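3-HSA hydroxylase, oxygenase (Rhodococcus sp., PDB 2RFQ) catalyses the FMNH2-dependent ortho-hydroxylation of the secosteroid phenol 3-HSA to the catechol 3,4-DHSA during bacterial cholesterol breakdown. Local coordinates at residues A292-E304 with L318-R332. Numbering follows the deposited sequence.
Sequences AAWRQLSGNVADE and LRLRARRDQVRATGR
Ala293 and Ala329 bring together helices 277-309 and 316-344, an antiparallel pair in the C-terminal helical domain of the acyl-CoA dehydrogenase fold. Their CB atoms are 3.8 Å apart, and the segment axes approach to 8.7 Å. Beside them, Leu297 CD1 rests on Gln326 CB at 3.7 Å. At the other end, Leu318 CD2 packs on Glu304 CG at 3.6 Å; the Glu304 carboxylate continues to Thr235. Asn300 is a knob among Leu318, Arg321, Ala322 and Asp325.

Asp303 and Arg321 meet through two waters, and Glu317 pairs with Arg321 NE. Around Gln296, Asp325 and Arg332 the polar groups also meet the second subunit. Gln296 CG lies anti to the carbonyl carbon (chi1 -64°) and the chain runs on extended, which carries the amide to Asp325 and Arg332. The amide stacks on the Asp325 carboxylate, planes 23° apart, and its NE2 bonds to Asp291 and the Ser288 carbonyl of the second subunit. Arg324 holds that carboxylate side-on, and Ser288 OG of the second subunit bonds to OD1. An alanine in place of Asp325 would probably cost Arg324 its carboxylate partner and the Gln296 amide its stacking group. Arg332 NH2 pairs with Asp289 of the second subunit, while its NH1 donates to Gln296 OE1 at 3.0 Å. A water links that same OE1 to Arg332 NE and Asp325 O.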
loop_
_atom_site.group_PDB
_atom_site.type_symbol
_atom_site.label_atom_id
_atom_site.label_comp_id
_atom_site.label_asym_id
_atom_site.label_seq_id
_atom_site.Cartn_x
_atom_site.Cartn_y
_atom_site.Cartn_z
ATOM N N ALA A 292 1.752 -12.821 11.265
ATOM C CA ALA A 292 3.028 -12.108 11.426
ATOM C C ALA A 292 2.976 -11.177 12.646
ATOM O O ALA A 292 3.926 -11.105 13.441
ATOM C CB ALA A 292 3.360 -11.319 10.170
ATOM N N ALA A 293 1.858 -10.459 12.770
ATOM C CA ALA A 293 1.632 -9.568 13.915
ATOM C C ALA A 293 1.799 -10.331 15.219
ATOM O O ALA A 293 2.538 -9.904 16.092
ATOM C CB ALA A 293 0.247 -8.947 13.839
ATOM N N TRP A 294 1.118 -11.460 15.347
ATOM C CA TRP A 294 1.221 -12.265 16.559
ATOM C C TRP A 294 2.632 -12.831 16.795
ATOM O O TRP A 294 3.136 -12.792 17.908
ATOM C CB TRP A 294 0.185 -13.389 16.542
ATOM C CG TRP A 294 0.265 -14.207 17.801
ATOM C CD1 TRP A 294 0.724 -15.495 17.918
ATOM C CD2 TRP A 294 -0.050 -13.767 19.131
ATOM N NE1 TRP A 294 0.694 -15.891 19.248
ATOM C CE2 TRP A 294 0.224 -14.853 20.006
ATOM C CE3 TRP A 294 -0.540 -12.556 19.666
ATOM C CZ2 TRP A 294 0.012 -14.777 21.397
ATOM C CZ3 TRP A 294 -0.763 -12.484 21.062
ATOM C CH2 TRP A 294 -0.472 -13.596 21.900
ATOM N N ARG A 295 3.266 -13.337 15.740
ATOM C CA ARG A 295 4.632 -13.885 15.878
ATOM C C ARG A 295 5.583 -12.849 16.435
ATOM O O ARG A 295 6.348 -13.146 17.342
ATOM C CB ARG A 295 5.146 -14.387 14.544
ATOM C CG ARG A 295 4.588 -15.756 14.158
ATOM C CD ARG A 295 5.273 -16.213 12.887
ATOM N NE ARG A 295 4.652 -17.410 12.308
ATOM C CZ ARG A 295 4.978 -18.656 12.657
ATOM N NH1 ARG A 295 5.936 -18.894 13.559
ATOM N NH2 ARG A 295 4.347 -19.685 12.106
ATOM N N GLN A 296 5.509 -11.623 15.914
ATOM C CA GLN A 296 6.406 -10.567 16.436
ATOM C C GLN A 296 6.001 -10.093 17.829
ATOM O O GLN A 296 6.857 -9.938 18.726
ATOM C CB GLN A 296 6.443 -9.390 15.467
ATOM C CG GLN A 296 7.040 -9.816 14.131
ATOM C CD GLN A 296 7.302 -8.652 13.208
ATOM O OE1 GLN A 296 6.390 -7.870 12.894
ATOM N NE2 GLN A 296 8.569 -8.519 12.767
ATOM N N LEU A 297 4.704 -9.860 18.023
ATOM C CA LEU A 297 4.240 -9.341 19.304
ATOM C C LEU A 297 4.542 -10.303 20.447
ATOM O O LEU A 297 5.091 -9.906 21.472
ATOM C CB LEU A 297 2.734 -9.038 19.239
ATOM C CG LEU A 297 2.204 -8.232 20.423
ATOM C CD1 LEU A 297 2.634 -6.744 20.319
ATOM C CD2 LEU A 297 0.708 -8.332 20.426
ATOM N N SER A 298 4.192 -11.572 20.258
ATOM C CA SER A 298 4.493 -12.577 21.263
ATOM C C SER A 298 5.995 -12.922 21.302
ATOM O O SER A 298 6.567 -13.169 22.387
ATOM C CB SER A 298 3.614 -13.803 21.040
ATOM O OG SER A 298 3.960 -14.511 19.867
ATOM N N GLY A 299 6.644 -12.902 20.129
ATOM C CA GLY A 299 8.085 -13.215 20.007
ATOM C C GLY A 299 8.983 -12.287 20.802
ATOM O O GLY A 299 9.904 -12.745 21.511
ATOM N N ASN A 300 8.761 -10.983 20.662
ATOM C CA ASN A 300 9.574 -10.027 21.396
ATOM C C ASN A 300 9.356 -10.170 22.907
ATOM O O ASN A 300 10.300 -10.089 23.677
ATOM C CB ASN A 300 9.277 -8.600 20.925
ATOM C CG ASN A 300 9.756 -8.335 19.519
ATOM O OD1 ASN A 300 9.051 -7.656 18.727
ATOM N ND2 ASN A 300 10.951 -8.813 19.187
ATOM N N VAL A 301 8.101 -10.386 23.315
ATOM C CA VAL A 301 7.817 -10.624 24.736
ATOM C C VAL A 301 8.567 -11.880 25.217
ATOM O O VAL A 301 9.226 -11.862 26.260
ATOM C CB VAL A 301 6.298 -10.741 24.999
ATOM C CG1 VAL A 301 6.057 -11.319 26.378
ATOM C CG2 VAL A 301 5.655 -9.343 24.910
ATOM N N ALA A 302 8.469 -12.955 24.441
ATOM C CA ALA A 302 9.165 -14.210 24.810
ATOM C C ALA A 302 10.699 -14.021 24.954
ATOM O O ALA A 302 11.334 -14.556 25.887
ATOM C CB ALA A 302 8.834 -15.312 23.785
ATOM N N ASP A 303 11.288 -13.270 24.032
ATOM C CA ASP A 303 12.730 -13.019 24.055
ATOM C C ASP A 303 13.124 -12.211 25.275
ATOM O O ASP A 303 14.109 -12.534 25.959
ATOM C CB ASP A 303 13.162 -12.318 22.768
ATOM C CG ASP A 303 13.135 -13.244 21.553
ATOM O OD1 ASP A 303 12.817 -14.446 21.685
ATOM O OD2 ASP A 303 13.488 -12.762 20.466
ATOM N N GLU A 304 12.358 -11.163 25.586
ATOM C CA GLU A 304 12.658 -10.388 26.796
ATOM C C GLU A 304 12.583 -11.292 28.029
ATOM O O GLU A 304 13.477 -11.286 28.883
ATOM C CB GLU A 304 11.704 -9.201 26.955
ATOM C CG GLU A 304 11.745 -8.187 25.787
ATOM C CD GLU A 304 10.882 -6.975 26.019
ATOM O OE1 GLU A 304 10.138 -6.937 27.021
ATOM O OE2 GLU A 304 10.941 -6.044 25.173
ATOM N N LEU A 318 16.558 -4.587 22.097
ATOM C CA LEU A 318 15.368 -5.435 22.081
ATOM C C LEU A 318 14.101 -4.658 22.462
ATOM O O LEU A 318 13.044 -4.845 21.848
ATOM C CB LEU A 318 15.582 -6.647 22.995
ATOM C CG LEU A 318 14.414 -7.617 23.176
ATOM C CD1 LEU A 318 13.817 -8.101 21.859
ATOM C CD2 LEU A 318 14.869 -8.813 24.052
ATOM N N ARG A 319 14.215 -3.788 23.462
ATOM C CA ARG A 319 13.083 -2.939 23.844
ATOM C C ARG A 319 12.656 -2.075 22.655
ATOM O O ARG A 319 11.461 -1.858 22.443
ATOM C CB ARG A 319 13.447 -2.073 25.054
ATOM C CG ARG A 319 13.419 -2.897 26.352
ATOM C CD ARG A 319 14.167 -2.201 27.465
ATOM N NE ARG A 319 13.581 -0.915 27.798
ATOM C CZ ARG A 319 14.142 -0.017 28.610
ATOM N NH1 ARG A 319 15.324 -0.271 29.191
ATOM N NH2 ARG A 319 13.527 1.147 28.853
ATOM N N LEU A 320 13.636 -1.610 21.868
ATOM C CA LEU A 320 13.317 -0.821 20.666
ATOM C C LEU A 320 12.622 -1.664 19.600
ATOM O O LEU A 320 11.615 -1.228 18.991
ATOM C CB LEU A 320 14.590 -0.184 20.071
ATOM C CG LEU A 320 15.186 0.943 20.916
ATOM C CD1 LEU A 320 16.618 1.266 20.439
ATOM C CD2 LEU A 320 14.317 2.194 20.869
ATOM N N ARG A 321 13.140 -2.880 19.370
ATOM C CA ARG A 321 12.480 -3.796 18.421
ATOM C C ARG A 321 11.048 -4.129 18.859
ATOM O O ARG A 321 10.137 -4.226 18.024
ATOM C CB ARG A 321 13.268 -5.102 18.216
ATOM C CG ARG A 321 14.462 -4.894 17.305
ATOM C CD ARG A 321 15.079 -6.215 16.889
ATOM N NE ARG A 321 15.857 -6.782 17.975
ATOM C CZ ARG A 321 15.605 -7.916 18.607
ATOM N NH1 ARG A 321 14.555 -8.670 18.269
ATOM N NH2 ARG A 321 16.433 -8.306 19.576
ATOM N N ALA A 322 10.859 -4.304 20.164
ATOM C CA ALA A 322 9.551 -4.617 20.718
ATOM C C ALA A 322 8.560 -3.522 20.368
ATOM O O ALA A 322 7.488 -3.792 19.853
ATOM C CB ALA A 322 9.637 -4.837 22.239
ATOM N N ARG A 323 8.945 -2.267 20.620
ATOM C CA ARG A 323 8.056 -1.146 20.276
ATOM C C ARG A 323 7.770 -1.040 18.772
ATOM O O ARG A 323 6.623 -0.831 18.354
ATOM C CB ARG A 323 8.622 0.149 20.837
ATOM C CG ARG A 323 8.314 0.319 22.323
ATOM C CD ARG A 323 6.867 0.774 22.506
ATOM N NE ARG A 323 6.723 2.199 22.127
ATOM C CZ ARG A 323 5.632 2.742 21.586
ATOM N NH1 ARG A 323 4.542 2.001 21.317
ATOM N NH2 ARG A 323 5.632 4.048 21.332
ATOM N N ARG A 324 8.828 -1.197 17.974
ATOM C CA ARG A 324 8.707 -1.200 16.505
ATOM C C ARG A 324 7.647 -2.195 16.034
ATOM O O ARG A 324 6.749 -1.849 15.288
ATOM C CB ARG A 324 10.065 -1.534 15.881
ATOM C CG ARG A 324 10.015 -1.719 14.354
ATOM C CD ARG A 324 11.280 -2.431 13.819
ATOM N NE ARG A 324 11.248 -3.838 14.184
ATOM C CZ ARG A 324 12.286 -4.673 14.113
ATOM N NH1 ARG A 324 13.498 -4.256 13.682
ATOM N NH2 ARG A 324 12.110 -5.948 14.449
ATOM N N ASP A 325 7.763 -3.443 16.484
ATOM C CA ASP A 325 6.887 -4.506 16.012
ATOM C C ASP A 325 5.508 -4.441 16.633
ATOM O O ASP A 325 4.542 -4.950 16.058
ATOM C CB ASP A 325 7.540 -5.861 16.307
ATOM C CG ASP A 325 8.818 -6.099 15.478
ATOM O OD1 ASP A 325 9.005 -5.444 14.419
ATOM O OD2 ASP A 325 9.621 -6.950 15.907
ATOM N N GLN A 326 5.420 -3.859 17.825
ATOM C CA GLN A 326 4.165 -3.772 18.558
ATOM C C GLN A 326 3.198 -2.776 17.901
ATOM O O GLN A 326 2.037 -3.110 17.598
ATOM C CB GLN A 326 4.406 -3.451 20.041
ATOM C CG GLN A 326 3.130 -3.016 20.770
ATOM C CD GLN A 326 3.026 -1.518 20.831
ATOM O OE1 GLN A 326 4.031 -0.834 21.048
ATOM N NE2 GLN A 326 1.803 -0.985 20.649
ATOM N N VAL A 327 3.671 -1.560 17.630
ATOM C CA VAL A 327 2.812 -0.647 16.867
ATOM C C VAL A 327 2.484 -1.253 15.487
ATOM O O VAL A 327 1.352 -1.145 14.990
ATOM C CB VAL A 327 3.393 0.786 16.739
ATOM C CG1 VAL A 327 3.653 1.391 18.138
ATOM C CG2 VAL A 327 4.658 0.808 15.881
ATOM N N ARG A 328 3.462 -1.928 14.893
ATOM C CA ARG A 328 3.209 -2.516 13.571
ATOM C C ARG A 328 2.181 -3.645 13.628
ATOM O O ARG A 328 1.405 -3.802 12.689
ATOM C CB ARG A 328 4.499 -2.998 12.913
ATOM C CG ARG A 328 4.361 -3.046 11.364
ATOM C CD ARG A 328 5.758 -2.879 10.696
ATOM N NE ARG A 328 5.754 -2.844 9.226
ATOM C CZ ARG A 328 5.378 -1.788 8.503
ATOM N NH1 ARG A 328 4.947 -0.664 9.099
ATOM N NH2 ARG A 328 5.427 -1.834 7.173
ATOM N N ALA A 329 2.180 -4.422 14.715
ATOM C CA ALA A 329 1.231 -5.525 14.878
ATOM C C ALA A 329 -0.198 -4.970 14.887
ATOM O O ALA A 329 -1.097 -5.521 14.233
ATOM C CB ALA A 329 1.508 -6.257 16.163
ATOM N N THR A 330 -0.403 -3.864 15.604
ATOM C CA THR A 330 -1.708 -3.180 15.569
ATOM C C THR A 330 -2.064 -2.806 14.128
ATOM O O THR A 330 -3.166 -3.082 13.663
ATOM C CB THR A 330 -1.687 -1.936 16.464
ATOM O OG1 THR A 330 -1.634 -2.400 17.826
ATOM C CG2 THR A 330 -2.939 -1.051 16.234
ATOM N N GLY A 331 -1.108 -2.210 13.426
ATOM C CA GLY A 331 -1.314 -1.829 12.020
ATOM C C GLY A 331 -1.656 -3.011 11.127
ATOM O O GLY A 331 -2.580 -2.917 10.309
ATOM N N ARG A 332 -0.920 -4.124 11.278
ATOM C CA ARG A 332 -1.184 -5.326 10.471
ATOM C C ARG A 332 -2.588 -5.880 10.767
ATOM O O ARG A 332 -3.306 -6.322 9.868
ATOM C CB ARG A 332 -0.153 -6.416 10.780
ATOM C CG ARG A 332 1.293 -6.072 10.361
ATOM C CD ARG A 332 2.169 -7.327 10.478
ATOM N NE ARG A 332 3.553 -6.980 10.821
ATOM C CZ ARG A 332 4.507 -6.649 9.943
ATOM N NH1 ARG A 332 5.737 -6.370 10.373
ATOM N NH2 ARG A 332 4.229 -6.554 8.647
HETATM O O HOH W 1 4.046 -6.817 13.746
HETATM O O HOH W 2 16.003 -11.242 20.490
HETATM O O HOH W 3 12.984 -10.608 19.073
#